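Local structure of CghA (Chaetomium globosum, 6KBC) at residues P35-K40 against R228-M233; S100-D105 against G112-V117; D241-R246 against V256-S261; Y318-V323 against E390-D395. The protein is a fungal two-domain protein of the calycin clan, built mainly of beta strands, that holds the ligand WK1 in a pocket. One frame throughout, in Å; residues are numbered along the deposited sequence.

Contact 1. Residues P35-K40 against R228-M233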
# COMPACT_ATOMS: atom_id res chain seq x y z
N PRO A 35 5.77 14.14 8.14
CA PRO A 35 4.36 14.08 8.54
C PRO A 35 3.62 15.38 8.26
O PRO A 35 4.16 16.48 8.39
CB PRO A 35 4.44 13.80 10.04
CG PRO A 35 5.75 13.12 10.23
CD PRO A 35 6.68 13.73 9.22
N LYS A 36 2.35 15.23 7.86
CA LYS A 36 1.49 16.37 7.60
C LYS A 36 0.86 16.92 8.87
O LYS A 36 0.39 18.06 8.87
CB LYS A 36 0.39 15.97 6.60
CG LYS A 36 0.95 15.56 5.24
CD LYS A 36 1.85 16.63 4.66
CE LYS A 36 2.40 16.22 3.33
NZ LYS A 36 3.33 17.24 2.74
N TRP A 37 0.84 16.13 9.94
CA TRP A 37 0.49 16.59 11.29
C TRP A 37 1.78 16.55 12.11
O TRP A 37 2.05 15.59 12.84
CB TRP A 37 -0.62 15.74 11.90
CG TRP A 37 -1.96 16.08 11.31
CD1 TRP A 37 -2.87 16.99 11.79
CD2 TRP A 37 -2.52 15.56 10.09
NE1 TRP A 37 -3.96 17.05 10.96
CE2 TRP A 37 -3.77 16.19 9.91
CE3 TRP A 37 -2.08 14.63 9.14
CZ2 TRP A 37 -4.60 15.90 8.82
CZ3 TRP A 37 -2.91 14.34 8.05
CH2 TRP A 37 -4.15 14.98 7.90
N ALA A 38 2.58 17.61 11.98
CA ALA A 38 3.95 17.59 12.50
C ALA A 38 3.99 17.67 14.02
O ALA A 38 4.74 16.92 14.67
CB ALA A 38 4.75 18.74 11.88
N ASP A 39 3.20 18.56 14.62
CA ASP A 39 3.32 18.82 16.05
C ASP A 39 2.24 18.13 16.88
O ASP A 39 2.55 17.44 17.85
CB ASP A 39 3.31 20.33 16.31
CG ASP A 39 4.57 21.01 15.80
OD1 ASP A 39 5.68 20.61 16.23
OD2 ASP A 39 4.45 21.90 14.93
N LYS A 40 0.97 18.32 16.52
CA LYS A 40 -0.14 17.64 17.16
C LYS A 40 -0.85 16.80 16.10
O LYS A 40 -0.94 17.19 14.94
CB LYS A 40 -1.13 18.64 17.78
CG LYS A 40 -0.71 19.25 19.12
CD LYS A 40 -0.43 18.24 20.23
CE LYS A 40 -0.27 18.96 21.57
NZ LYS A 40 0.88 18.43 22.37
N ARG A 228 2.96 6.20 0.36
CA ARG A 228 2.80 7.27 1.33
C ARG A 228 1.36 7.74 1.28
O ARG A 228 0.84 8.00 0.20
CB ARG A 228 3.76 8.42 1.04
CG ARG A 228 3.53 9.68 1.86
CD ARG A 228 3.75 9.47 3.34
NE ARG A 228 3.86 10.77 4.00
CZ ARG A 228 3.12 11.18 5.03
NH1 ARG A 228 2.19 10.39 5.55
NH2 ARG A 228 3.32 12.38 5.55
N SER A 229 0.74 7.87 2.45
CA SER A 229 -0.65 8.24 2.53
C SER A 229 -0.88 9.15 3.72
O SER A 229 -0.19 9.05 4.75
CB SER A 229 -1.55 7.01 2.65
OG SER A 229 -2.91 7.37 2.85
N TRP A 230 -1.86 10.03 3.58
CA TRP A 230 -2.41 10.73 4.74
C TRP A 230 -3.82 11.18 4.44
O TRP A 230 -4.15 11.53 3.30
CB TRP A 230 -1.51 11.90 5.16
CG TRP A 230 -1.51 13.05 4.21
CD1 TRP A 230 -2.29 14.16 4.26
CD2 TRP A 230 -0.65 13.21 3.07
NE1 TRP A 230 -1.98 15.01 3.21
CE2 TRP A 230 -0.98 14.44 2.47
CE3 TRP A 230 0.36 12.43 2.50
CZ2 TRP A 230 -0.34 14.91 1.33
CZ3 TRP A 230 0.99 12.89 1.37
CH2 TRP A 230 0.64 14.12 0.79
N LEU A 231 -4.67 11.16 5.47
CA LEU A 231 -6.08 11.51 5.40
C LEU A 231 -6.42 12.29 6.66
O LEU A 231 -6.02 11.87 7.76
CB LEU A 231 -6.98 10.28 5.33
CG LEU A 231 -7.09 9.51 4.04
CD1 LEU A 231 -5.94 8.51 3.96
CD2 LEU A 231 -8.44 8.79 4.06
N PRO A 232 -7.17 13.38 6.56
CA PRO A 232 -7.63 14.09 7.76
C PRO A 232 -8.95 13.59 8.32
O PRO A 232 -9.44 14.15 9.30
CB PRO A 232 -7.78 15.53 7.25
CG PRO A 232 -8.19 15.36 5.83
CD PRO A 232 -7.48 14.12 5.32
N MET A 233 -9.50 12.55 7.68
CA MET A 233 -10.78 11.94 8.10
C MET A 233 -10.61 10.44 8.27
O MET A 233 -9.71 9.88 7.67
CB MET A 233 -11.90 12.24 7.09
CG MET A 233 -11.86 11.40 5.84
SD MET A 233 -10.59 11.82 4.67
CE MET A 233 -11.20 13.32 3.93

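Contact 2. Residues S100-D105 against G112-V117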
# COMPACT_ATOMS: atom_id res chain seq x y z
N SER A 100 6.53 7.89 18.18
CA SER A 100 6.73 7.95 16.74
C SER A 100 7.42 9.26 16.42
O SER A 100 6.85 10.33 16.64
CB SER A 100 5.41 7.87 15.96
OG SER A 100 5.67 8.03 14.58
N VAL A 101 8.63 9.18 15.87
CA VAL A 101 9.37 10.37 15.50
C VAL A 101 9.81 10.25 14.05
O VAL A 101 10.33 9.21 13.64
CB VAL A 101 10.57 10.62 16.44
CG1 VAL A 101 11.57 9.48 16.37
CG2 VAL A 101 11.25 11.92 16.07
N VAL A 102 9.58 11.30 13.28
CA VAL A 102 10.06 11.39 11.91
C VAL A 102 10.90 12.65 11.78
O VAL A 102 10.46 13.73 12.18
CB VAL A 102 8.90 11.40 10.89
CG1 VAL A 102 9.47 11.50 9.47
CG2 VAL A 102 8.05 10.16 11.06
N THR A 103 12.09 12.50 11.23
CA THR A 103 12.99 13.61 11.00
C THR A 103 13.31 13.68 9.51
O THR A 103 13.37 12.66 8.83
CB THR A 103 14.28 13.46 11.80
OG1 THR A 103 15.01 12.34 11.30
CG2 THR A 103 13.96 13.23 13.27
N SER A 104 13.49 14.90 9.02
CA SER A 104 13.94 15.12 7.66
C SER A 104 15.18 16.01 7.72
O SER A 104 15.12 17.12 8.27
CB SER A 104 12.84 15.77 6.81
OG SER A 104 13.26 15.88 5.46
N ASP A 105 16.29 15.53 7.17
CA ASP A 105 17.57 16.21 7.23
C ASP A 105 17.78 17.03 5.96
O ASP A 105 17.81 16.47 4.86
CB ASP A 105 18.73 15.23 7.41
CG ASP A 105 18.69 14.52 8.74
OD1 ASP A 105 18.09 15.06 9.70
OD2 ASP A 105 19.27 13.42 8.84
N GLY A 112 14.45 15.87 1.78
CA GLY A 112 15.52 15.59 2.70
C GLY A 112 15.58 14.11 3.03
O GLY A 112 14.65 13.34 2.74
N HIS A 113 16.70 13.72 3.62
CA HIS A 113 16.85 12.37 4.14
C HIS A 113 15.92 12.18 5.33
O HIS A 113 16.03 12.91 6.32
CB HIS A 113 18.30 12.12 4.52
CG HIS A 113 18.51 10.87 5.32
ND1 HIS A 113 18.40 10.83 6.69
CD2 HIS A 113 18.82 9.61 4.93
CE1 HIS A 113 18.64 9.61 7.12
NE2 HIS A 113 18.90 8.84 6.07
N VAL A 114 14.99 11.23 5.23
CA VAL A 114 13.94 11.03 6.22
C VAL A 114 14.24 9.77 7.03
O VAL A 114 14.64 8.74 6.48
CB VAL A 114 12.55 10.92 5.56
CG1 VAL A 114 11.50 10.52 6.58
CG2 VAL A 114 12.18 12.23 4.91
N ALA A 115 14.02 9.85 8.34
CA ALA A 115 14.13 8.71 9.23
C ALA A 115 12.92 8.69 10.14
O ALA A 115 12.59 9.71 10.75
CB ALA A 115 15.42 8.76 10.06
N GLY A 116 12.27 7.55 10.24
CA GLY A 116 11.13 7.38 11.11
C GLY A 116 11.44 6.31 12.13
O GLY A 116 12.08 5.31 11.81
N VAL A 117 11.01 6.54 13.37
CA VAL A 117 11.22 5.58 14.44
C VAL A 117 9.97 5.46 15.29
O VAL A 117 9.57 6.40 15.99
CB VAL A 117 12.44 5.94 15.31
CG1 VAL A 117 12.77 4.79 16.25
CG2 VAL A 117 13.66 6.29 14.46
O HOH W 1 13.58 10.09 13.55
O HOH W 2 11.96 15.17 3.44

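Contact 3. Residues D241-R246 against V256-S261. With WK1 ((2S)-3-[(2S,4E)-4-[[(1R,2S,4aR,6S,8R,8aS)-2-[(E)-but-2-en-2-yl]-6,8-dimethyl-1,2,4a,5,6,7,8,8a-octahydronaphthalen-1-yl]-oxidanyl-methylidene]-3,5-bis(oxidanylidene)pyrrolidin-2-yl]-2-methyl-2-oxidanyl-propanoic acid), chain B.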
# COMPACT_ATOMS: atom_id res chain seq x y z
N ASP A 241 -15.08 -0.18 0.11
CA ASP A 241 -14.17 -1.08 -0.56
C ASP A 241 -12.83 -0.38 -0.74
O ASP A 241 -12.78 0.78 -1.15
CB ASP A 241 -14.73 -1.51 -1.92
CG ASP A 241 -14.21 -2.85 -2.38
OD1 ASP A 241 -12.98 -2.98 -2.57
OD2 ASP A 241 -15.02 -3.79 -2.52
N ALA A 242 -11.75 -1.09 -0.43
CA ALA A 242 -10.41 -0.59 -0.68
C ALA A 242 -9.61 -1.72 -1.29
O ALA A 242 -9.67 -2.85 -0.79
CB ALA A 242 -9.75 -0.07 0.60
N LEU A 243 -8.90 -1.45 -2.37
CA LEU A 243 -8.08 -2.46 -3.03
C LEU A 243 -6.66 -1.93 -3.17
O LEU A 243 -6.43 -0.95 -3.89
CB LEU A 243 -8.63 -2.82 -4.40
CG LEU A 243 -7.67 -3.70 -5.22
CD1 LEU A 243 -7.50 -5.06 -4.57
CD2 LEU A 243 -8.19 -3.83 -6.64
N PHE A 244 -5.72 -2.58 -2.50
CA PHE A 244 -4.29 -2.38 -2.73
C PHE A 244 -3.78 -3.45 -3.69
O PHE A 244 -4.10 -4.63 -3.53
CB PHE A 244 -3.49 -2.47 -1.43
CG PHE A 244 -1.98 -2.38 -1.64
CD1 PHE A 244 -1.35 -1.15 -1.69
CD2 PHE A 244 -1.21 -3.53 -1.81
CE1 PHE A 244 0.04 -1.05 -1.90
CE2 PHE A 244 0.18 -3.45 -2.01
CZ PHE A 244 0.80 -2.20 -2.07
N VAL A 245 -2.97 -3.05 -4.67
CA VAL A 245 -2.31 -4.01 -5.55
C VAL A 245 -0.86 -3.59 -5.75
O VAL A 245 -0.59 -2.42 -6.02
CB VAL A 245 -2.96 -4.10 -6.95
CG1 VAL A 245 -2.19 -5.07 -7.83
CG2 VAL A 245 -4.40 -4.49 -6.87
N ARG A 246 0.05 -4.56 -5.70
CA ARG A 246 1.36 -4.39 -6.31
C ARG A 246 1.70 -5.69 -6.99
O ARG A 246 1.68 -6.74 -6.35
CB ARG A 246 2.44 -4.03 -5.29
CG ARG A 246 3.77 -3.72 -5.99
CD ARG A 246 4.92 -3.58 -5.01
NE ARG A 246 4.61 -2.72 -3.88
CZ ARG A 246 4.50 -1.40 -3.93
NH1 ARG A 246 4.69 -0.74 -5.07
NH2 ARG A 246 4.23 -0.72 -2.82
N VAL A 256 -1.74 -0.18 -7.33
CA VAL A 256 -3.12 0.31 -7.30
C VAL A 256 -3.49 0.62 -5.87
O VAL A 256 -3.18 -0.15 -4.95
CB VAL A 256 -4.13 -0.71 -7.88
CG1 VAL A 256 -5.57 -0.21 -7.69
CG2 VAL A 256 -3.85 -0.97 -9.34
N MET A 257 -4.18 1.73 -5.67
CA MET A 257 -4.95 1.98 -4.46
C MET A 257 -6.29 2.49 -4.97
O MET A 257 -6.36 3.62 -5.47
CB MET A 257 -4.27 3.01 -3.55
CG MET A 257 -4.94 3.18 -2.17
SD MET A 257 -5.65 1.73 -1.36
CE MET A 257 -4.13 1.04 -0.76
N ARG A 258 -7.33 1.64 -4.93
CA ARG A 258 -8.66 1.98 -5.42
C ARG A 258 -9.65 1.99 -4.25
O ARG A 258 -9.72 1.02 -3.49
CB ARG A 258 -9.15 1.00 -6.52
CG ARG A 258 -10.50 1.46 -7.16
CD ARG A 258 -11.56 0.79 -6.30
NE ARG A 258 -11.67 -0.66 -6.43
CZ ARG A 258 -12.04 -1.46 -5.45
NH1 ARG A 258 -11.88 -1.03 -4.20
NH2 ARG A 258 -12.27 -2.74 -5.68
N LEU A 259 -10.45 3.06 -4.15
CA LEU A 259 -11.46 3.20 -3.12
C LEU A 259 -12.84 3.27 -3.77
O LEU A 259 -13.01 3.92 -4.80
CB LEU A 259 -11.28 4.45 -2.28
CG LEU A 259 -9.96 4.50 -1.50
CD1 LEU A 259 -9.78 5.90 -0.97
CD2 LEU A 259 -10.06 3.50 -0.37
N VAL A 260 -13.81 2.62 -3.14
CA VAL A 260 -15.22 2.80 -3.46
C VAL A 260 -15.89 3.36 -2.21
O VAL A 260 -15.77 2.77 -1.12
CB VAL A 260 -15.88 1.49 -3.92
CG1 VAL A 260 -17.37 1.73 -4.25
CG2 VAL A 260 -15.12 0.91 -5.12
N SER A 261 -16.59 4.48 -2.35
CA SER A 261 -17.12 5.20 -1.20
C SER A 261 -18.32 4.46 -0.58
O SER A 261 -18.77 3.41 -1.04
CB SER A 261 -17.54 6.61 -1.61
OG SER A 261 -18.83 6.60 -2.21
O WK1 B . -3.61 -5.24 10.65
C17 WK1 B . -2.99 -5.37 9.62
O1 WK1 B . -1.95 -5.96 9.56
C19 WK1 B . -3.52 -4.79 8.37
O2 WK1 B . -4.79 -4.25 8.52
C18 WK1 B . -3.67 -5.89 7.36
C20 WK1 B . -2.53 -3.71 8.04
C22 WK1 B . -2.66 -3.28 6.64
N WK1 B . -1.67 -2.37 6.10
C21 WK1 B . -2.27 -1.40 5.42
O5 WK1 B . -1.60 -0.45 4.81
C23 WK1 B . -3.90 -2.65 6.24
O4 WK1 B . -5.11 -3.09 6.52
C24 WK1 B . -3.74 -1.47 5.46
C16 WK1 B . -4.79 -0.64 4.88
O3 WK1 B . -6.00 -0.98 5.08
C9 WK1 B . -4.45 0.48 3.99
C8 WK1 B . -4.30 -0.28 2.64
C12 WK1 B . -3.64 -1.64 2.63
C13 WK1 B . -2.36 -1.80 2.35
C90 WK1 B . -1.74 -3.16 2.35
C14 WK1 B . -4.43 -2.85 2.94
C7 WK1 B . -5.62 -0.48 1.97
C6 WK1 B . -6.40 0.56 1.77
C3 WK1 B . -6.04 1.82 2.50
C4 WK1 B . -5.50 1.58 3.89
C5 WK1 B . -4.91 2.89 4.37
C11 WK1 B . -4.53 2.79 5.81
C2 WK1 B . -7.06 2.92 2.46
C1 WK1 B . -6.29 4.17 2.73
C10 WK1 B . -7.05 5.44 2.54
C WK1 B . -5.79 4.10 4.14

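Contact 4. Residues Y318-V323 against E390-D395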
# COMPACT_ATOMS: atom_id res chain seq x y z
N TYR A 318 -15.17 -13.16 3.19
CA TYR A 318 -16.04 -12.22 3.87
C TYR A 318 -17.15 -11.74 2.95
O TYR A 318 -17.88 -12.58 2.42
CB TYR A 318 -15.21 -11.08 4.45
CG TYR A 318 -14.24 -11.58 5.50
CD1 TYR A 318 -14.70 -11.93 6.77
CD2 TYR A 318 -12.88 -11.71 5.23
CE1 TYR A 318 -13.84 -12.40 7.75
CE2 TYR A 318 -12.00 -12.17 6.21
CZ TYR A 318 -12.49 -12.52 7.46
OH TYR A 318 -11.63 -12.98 8.43
N ARG A 319 -17.30 -10.44 2.74
CA ARG A 319 -18.46 -9.97 1.99
C ARG A 319 -18.45 -10.52 0.56
O ARG A 319 -19.44 -11.10 0.09
CB ARG A 319 -18.53 -8.45 1.97
CG ARG A 319 -19.81 -7.95 1.28
CD ARG A 319 -19.77 -6.46 1.01
NE ARG A 319 -18.75 -6.14 0.01
CZ ARG A 319 -18.10 -4.98 -0.05
NH1 ARG A 319 -18.36 -4.04 0.85
NH2 ARG A 319 -17.19 -4.77 -0.99
N ASP A 320 -17.35 -10.33 -0.14
CA ASP A 320 -17.23 -10.72 -1.54
C ASP A 320 -16.48 -12.04 -1.62
O ASP A 320 -15.34 -12.14 -1.15
CB ASP A 320 -16.51 -9.65 -2.35
CG ASP A 320 -17.15 -8.30 -2.19
OD1 ASP A 320 -18.40 -8.26 -2.12
OD2 ASP A 320 -16.41 -7.29 -2.14
N LYS A 321 -17.10 -13.01 -2.26
CA LYS A 321 -16.50 -14.34 -2.42
C LYS A 321 -15.69 -14.39 -3.71
O LYS A 321 -15.90 -15.25 -4.57
CB LYS A 321 -17.62 -15.38 -2.42
CG LYS A 321 -18.51 -15.37 -1.16
CD LYS A 321 -17.69 -15.24 0.12
CE LYS A 321 -18.54 -15.47 1.39
NZ LYS A 321 -19.66 -14.51 1.42
N ASN A 322 -14.78 -13.43 -3.88
CA ASN A 322 -14.07 -13.31 -5.15
C ASN A 322 -12.82 -14.19 -5.17
O ASN A 322 -12.19 -14.46 -4.15
CB ASN A 322 -13.69 -11.84 -5.43
CG ASN A 322 -12.77 -11.26 -4.39
OD1 ASN A 322 -13.04 -11.35 -3.19
ND2 ASN A 322 -11.68 -10.62 -4.85
N VAL A 323 -12.47 -14.65 -6.38
CA VAL A 323 -11.27 -15.45 -6.54
C VAL A 323 -10.09 -14.59 -6.96
O VAL A 323 -8.98 -15.09 -7.12
CB VAL A 323 -11.52 -16.58 -7.57
CG1 VAL A 323 -12.68 -17.53 -7.04
CG2 VAL A 323 -11.87 -16.01 -8.92
N GLU A 390 -7.45 -6.47 0.13
CA GLU A 390 -8.83 -6.34 -0.33
C GLU A 390 -9.68 -6.07 0.90
O GLU A 390 -9.91 -6.98 1.70
CB GLU A 390 -9.28 -7.60 -1.07
CG GLU A 390 -8.25 -8.00 -2.14
CD GLU A 390 -8.65 -9.22 -2.93
OE1 GLU A 390 -7.82 -9.66 -3.74
OE2 GLU A 390 -9.79 -9.73 -2.76
N VAL A 391 -10.10 -4.82 1.07
CA VAL A 391 -10.78 -4.39 2.29
C VAL A 391 -12.23 -4.07 1.97
O VAL A 391 -12.53 -3.38 0.99
CB VAL A 391 -10.09 -3.18 2.94
CG1 VAL A 391 -10.73 -2.91 4.31
CG2 VAL A 391 -8.57 -3.41 3.06
N GLU A 392 -13.11 -4.57 2.82
CA GLU A 392 -14.55 -4.44 2.71
C GLU A 392 -15.02 -3.68 3.94
O GLU A 392 -14.53 -3.94 5.05
CB GLU A 392 -15.10 -5.83 2.70
CG GLU A 392 -14.73 -6.62 1.46
CD GLU A 392 -15.14 -8.03 1.66
OE1 GLU A 392 -15.49 -8.35 2.83
OE2 GLU A 392 -15.15 -8.81 0.68
N LEU A 393 -15.94 -2.74 3.76
CA LEU A 393 -16.48 -2.04 4.91
C LEU A 393 -17.99 -1.94 4.76
O LEU A 393 -18.54 -2.00 3.66
CB LEU A 393 -15.88 -0.63 5.07
CG LEU A 393 -14.37 -0.58 5.35
CD1 LEU A 393 -13.93 0.84 5.34
CD2 LEU A 393 -14.05 -1.23 6.67
N SER A 394 -18.64 -1.74 5.89
CA SER A 394 -20.09 -1.76 5.91
C SER A 394 -20.67 -0.66 5.03
O SER A 394 -20.07 0.40 4.85
CB SER A 394 -20.60 -1.61 7.34
OG SER A 394 -22.01 -1.59 7.34
N ASP A 395 -21.84 -0.94 4.44
CA ASP A 395 -22.54 0.09 3.67
C ASP A 395 -23.11 1.20 4.56
O ASP A 395 -23.36 2.29 4.06
CB ASP A 395 -23.66 -0.57 2.85
CG ASP A 395 -23.11 -1.46 1.74
OD1 ASP A 395 -22.63 -0.92 0.72
OD2 ASP A 395 -23.13 -2.70 1.89
O HOH W 3 -14.29 -11.29 1.24
O HOH W 4 -20.47 -3.59 2.69
O HOH W 5 -11.94 -9.90 -1.16

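Contact 1. Residues P35-K40 against R228-M233
Lys36 NZ stands off-centre over the indole of Trp230, 4.9 Å from the centroid of the six-membered ring and 28° from its normal, while hydrogen bonds to Asn32 OD1 and Ala25 O fix it there. In this cation-pi contact the loop between strands 6-10 and 46-54 folds onto the last residues of strand 223-231, in the N-terminal beta domain of this calycin-clan protein. The lysine chain bends at its second torsion (chi2 -55°), which lays its aliphatic part along the ring: CG sits 3.4 Å from the centroid of the Trp230 five-membered ring, almost on the normal, as a CH-pi contact, and CE comes 3.6 Å from CZ2 of the same indole. Trp37 meets Trp230 rim to rim, with planes at 71° and CZ3 3.8 Å from Trp230 CD1. Beyond it, Pro232 CB lies near the Trp37 plane, at the edge, 3.6 Å from CZ2. Glu47 ties loop to strand: OE2 accepts from Lys36 N and forms a salt bridge with Arg228 NH2, and OE1 accepts from Trp37 N; its negative charge probably offsets the nearness of the Lys36 and Arg228 charges. On the strand, CB of Leu231 points away from the loop, and this residue touches WK1. Arg228 NE bonds Asn32 O, and Trp230 CE3 lies over the centre of the Arg228 guanidinium, 3.9 Å above its plane.

Contact 2. Residues S100-D105 against G112-V117
A beta hairpin of the N-terminal domain pairs strands 99-105 and 113-119, and its backbones run antiparallel. Val101 with Val117, Thr103 with Ala115 and Asp105 with His113 are hydrogen-bonded pairs; Val102 with Gly116 and Ser104 with Val114 are non-hydrogen-bonded ones. The bond from Thr103 N to Ala115 O is nearly straight (2.9 Å, 166°), whereas at the turn end His113 N reaches Asp105 O at 3.2 Å with a bent angle of 136°. On the buried face, Val102 CG1 meets Val114 CG1 at 3.7 Å, and Pro35 and Phe34 of the loop between strands 6-10 and 46-54 cover this side. The other face is partly exposed: Val101 CG1 packs alongside Val117, 3.8 Å from its CB. Next to them Thr103 places OG1 between its backbone N and carbonyl carbon (chi1 67°), near Ala115, where water 1 donates to Ala115 O at 3.0 Å and bonds weakly to the hydroxyl. Asp105 and His113 lie side by side with their flat groups nearly parallel, joined by a weak bond from ND1 to OD2 of 3.5 Å; the imidazole has a further partner, Asp136, at NE2. Water 2 accepts from Gly112 N at 3.1 Å near Ser104 OG. The backbone bonds therefore carry the pairing, with valine packing inside, while the polar side chains of the partly exposed face add weak or water-mediated links.

Contact 3. Residues D241-R246 against V256-S261
Met257 and Phe244 make the tight part of the contact, on the face of the sheet turned to WK1. Met257 CE meets the edge of the Phe244 ring, near its plane, and lies 3.6 Å from Phe244 CB. Bends at chi2 and chi3 of the methionine bring SD to 3.4 Å from WK1 C6, while Ala242 CB approaches the same ligand carbon at 3.6 Å and WK1 C90 lies over one face of Phe244. On the other face of the sheet, Val245 and Val256 pack side by side with their CB atoms 3.7 Å apart. There Arg258 NH1 bonds Asp241 OD1 at 2.8 Å; the oxygen lies in the guanidinium plane but is met from above the carboxylate plane. Leu243 CB and Val260 CG2 sandwich the guanidinium from opposite faces, probably fixing its rotation. Lys307 and Arg319 form salt bridges with Asp241 OD2, so three cations share the carboxylate. The looser side is at the partly exposed Val260: Asp241 N reaches Val260 O by a long, bent bond (3.3 Å, 140°), while Val260 N to Asp241 O stays at 2.9 Å. This antiparallel hairpin of the C-terminal calycin-clan domain serves as one wall of the ligand pocket.

Contact 4. Residues Y318-V323 against E390-D395
The Arg319 guanidinium has Glu392 CG over one face, 3.9 Å above its plane, and the Asp320 carboxylate and water 4 at its edges. Asp320 is gripped side-on, NE bonding OD1 at 3.0 Å and NH2 bonding OD2; NH2 also forms a salt bridge with Asp241 OD2. The Glu392 carboxylate stacks on this guanidinium, planes 27° apart; OE2 lies well out of the guanidinium plane, 4.5 Å from Arg319 NE, so the two attract by charge without an N-H pointing at the oxygen. Its bonds go instead to two successive backbone amides: Arg319 N reaches OE1 on the syn side at 2.8 Å, and Asp320 N comes to OE2 from above the carboxylate plane, also at 2.8 Å. Water 3 donates to OE2, and Gly363 N adds a bond to OE1. Asp320 OD2 stands 3.4 Å from Glu392 OE2; Lys307, a salt-bridge partner of the former, probably eases the repulsion. Asn322 ND2 gives Glu390 OE2 a straight bond of 3.0 Å, while His345 bonds OE1 of that glutamate. Lys321, between Asp320 and Asn322, centres an inverse gamma turn. Acidic side chains ending strand 382-392 thus dock the loop leading into strand 324-330, within the C-terminal beta domain.

How the contacts relate
Contacts 1 and 2 belong to the N-terminal domain and contacts 3 and 4 to the C-terminal one, with the centres of contacts 2 and 4 about 35 Å apart on opposite sides of the chain's centre. Contacts 1 and 3 are buried and include one and three residues of the WK1 pocket, respectively, whereas contacts 2 and 4 are partly buried and contribute none. Pairing of hairpin backbones dominates contacts 2 and 3; by contrast, loops pack on strand ends in contact 1, through aromatic rings, and in contact 4, through carboxylates that accept backbone, side-chain and water hydrogen bonds. Pro35 packs on Val102, joining contacts 1 and 2, while contacts 3 and 4 meet on neighbouring strands 239-249 and 382-392.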